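Local coordinates for protein serine protease p27 (Human astrovirus 1, PDB 2W5E) that probably cleaves the viral non-structural polyprotein into its functional products, as a trypsin-like serine protease domain with a catalytic charge-relay triad, at residues V131-K134 with V138-V141. Residues are numbered along the deposited sequence; the frame is centred on the assembly and turned at random.
Sequences VCDK and VLAV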
ATOM      1  N   VAL A 131       0.217  18.618 -16.248  1.00 23.56           N
ATOM      2  CA  VAL A 131       1.067  19.461 -15.418  1.00 23.79           C
ATOM      3  C   VAL A 131       0.505  19.375 -14.005  1.00 23.77           C
ATOM      4  O   VAL A 131      -0.600  19.839 -13.754  1.00 23.86           O
ATOM      5  CB  VAL A 131       1.105  20.925 -15.924  1.00 23.77           C
ATOM      6  CG1 VAL A 131       2.077  21.757 -15.092  1.00 23.63           C
ATOM      7  CG2 VAL A 131       1.517  20.969 -17.402  1.00 23.78           C
ATOM      8  N   CYS A 132       1.267  18.763 -13.100  1.00 24.15           N
ATOM      9  CA  CYS A 132       0.797  18.474 -11.735  1.00 24.62           C
ATOM     10  C   CYS A 132       1.402  19.404 -10.684  1.00 24.58           C
ATOM     11  O   CYS A 132       2.428  20.016 -10.926  1.00 23.55           O
ATOM     12  CB  CYS A 132       1.126  17.022 -11.368  1.00 24.67           C
ATOM     13  SG  CYS A 132       0.335  15.793 -12.433  1.00 26.50           S
ATOM     14  N   ASP A 133       0.755  19.506  -9.519  1.00 25.13           N
ATOM     15  CA  ASP A 133       1.345  20.208  -8.373  1.00 25.77           C
ATOM     16  C   ASP A 133       2.391  19.328  -7.675  1.00 25.90           C
ATOM     17  O   ASP A 133       2.688  18.227  -8.140  1.00 25.34           O
ATOM     18  CB  ASP A 133       0.266  20.728  -7.393  1.00 25.93           C
ATOM     19  CG  ASP A 133      -0.522  19.612  -6.696  1.00 26.07           C
ATOM     20  OD1 ASP A 133      -0.085  18.441  -6.658  1.00 26.15           O
ATOM     21  OD2 ASP A 133      -1.607  19.922  -6.165  1.00 27.74           O
ATOM     22  N   LYS A 134       2.939  19.814  -6.560  1.00 26.45           N
ATOM     23  CA  LYS A 134       3.986  19.090  -5.813  1.00 27.25           C
ATOM     24  C   LYS A 134       3.495  17.791  -5.170  1.00 26.87           C
ATOM     25  O   LYS A 134       4.297  16.988  -4.698  1.00 26.52           O
ATOM     26  CB  LYS A 134       4.631  19.993  -4.745  1.00 27.38           C
ATOM     27  CG  LYS A 134       3.667  20.555  -3.693  1.00 28.55           C
ATOM     28  CD  LYS A 134       4.406  21.522  -2.772  1.00 29.55           C
ATOM     29  CE  LYS A 134       3.616  22.797  -2.547  1.00 33.14           C
ATOM     30  NZ  LYS A 134       2.729  22.733  -1.355  1.00 36.14           N
ATOM     31  N   VAL A 138      -3.311  16.993 -10.881  1.00 28.57           N
ATOM     32  CA  VAL A 138      -3.280  17.738 -12.152  1.00 28.62           C
ATOM     33  C   VAL A 138      -3.784  19.162 -11.990  1.00 28.58           C
ATOM     34  O   VAL A 138      -4.876  19.387 -11.464  1.00 28.84           O
ATOM     35  CB  VAL A 138      -4.133  17.068 -13.269  1.00 28.84           C
ATOM     36  CG1 VAL A 138      -3.670  17.538 -14.660  1.00 28.49           C
ATOM     37  CG2 VAL A 138      -4.045  15.589 -13.182  1.00 29.50           C
ATOM     38  N   LEU A 139      -2.978  20.112 -12.458  1.00 28.35           N
ATOM     39  CA  LEU A 139      -3.347  21.524 -12.480  1.00 28.25           C
ATOM     40  C   LEU A 139      -3.726  21.987 -13.885  1.00 28.01           C
ATOM     41  O   LEU A 139      -4.551  22.886 -14.048  1.00 28.02           O
ATOM     42  CB  LEU A 139      -2.174  22.386 -11.994  1.00 28.27           C
ATOM     43  CG  LEU A 139      -1.607  22.197 -10.584  1.00 28.60           C
ATOM     44  CD1 LEU A 139      -0.324  22.994 -10.442  1.00 28.27           C
ATOM     45  CD2 LEU A 139      -2.615  22.616  -9.535  1.00 28.82           C
ATOM     46  N   ALA A 140      -3.098  21.380 -14.891  1.00 27.66           N
ATOM     47  CA  ALA A 140      -3.162  21.886 -16.261  1.00 27.32           C
ATOM     48  C   ALA A 140      -2.763  20.837 -17.300  1.00 26.93           C
ATOM     49  O   ALA A 140      -2.218  19.791 -16.962  1.00 26.19           O
ATOM     50  CB  ALA A 140      -2.277  23.130 -16.399  1.00 27.27           C
ATOM     51  N   VAL A 141      -3.040  21.142 -18.567  1.00 27.11           N
ATOM     52  CA  VAL A 141      -2.694  20.271 -19.698  1.00 27.39           C
ATOM     53  C   VAL A 141      -1.715  20.989 -20.643  1.00 27.71           C
ATOM     54  O   VAL A 141      -2.040  22.049 -21.181  1.00 27.49           O
ATOM     55  CB  VAL A 141      -3.971  19.836 -20.475  1.00 27.44           C
ATOM     56  CG1 VAL A 141      -3.620  18.922 -21.643  1.00 26.86           C
ATOM     57  CG2 VAL A 141      -4.978  19.159 -19.539  1.00 26.46           C
TER
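A classic beta bulge marks the hairpin of strands 130-132 and 138-146 in the C-terminal barrel of this chymotrypsin-like fold: Leu139 and Ala140 both lie opposite Val131. The carbonyl oxygen of Val131 accepts two N-H groups, both in the carbonyl plane, from Leu139 N at 2.7 Å and, on a more bent path (142°), from Ala140 N at 3.1 Å. Val131 N returns a nearly straight bond of 2.8 Å to Ala140 O. Val131 and Ala140 send their side chains to the same face, with Val131 CB 4.1 Å from Ala140 CB; beside this small methyl the branched valine packs on Val92, Val94, Leu116 and Ala152. The extra residue, Leu139, has CG anti to its carbonyl carbon (chi1 -60°) and 3.7 Å from Asp133 N, while Leu139 CD1 meets the Asp133 CB methylene at 3.8 Å. Asp133 OD1 instead accepts from the backbone N-H groups of Tyr135 and Arg137, a role suited to a short carboxylate at a turn. Cys132 and Val138 form the next, non-hydrogen-bonded pair; their side chains diverge, leaving Cys132 SG 4.1 Å from Val138 CA. One carbonyl thus satisfies two consecutive amides, so the bulge shifts the register without leaving either buried N-H unbonded.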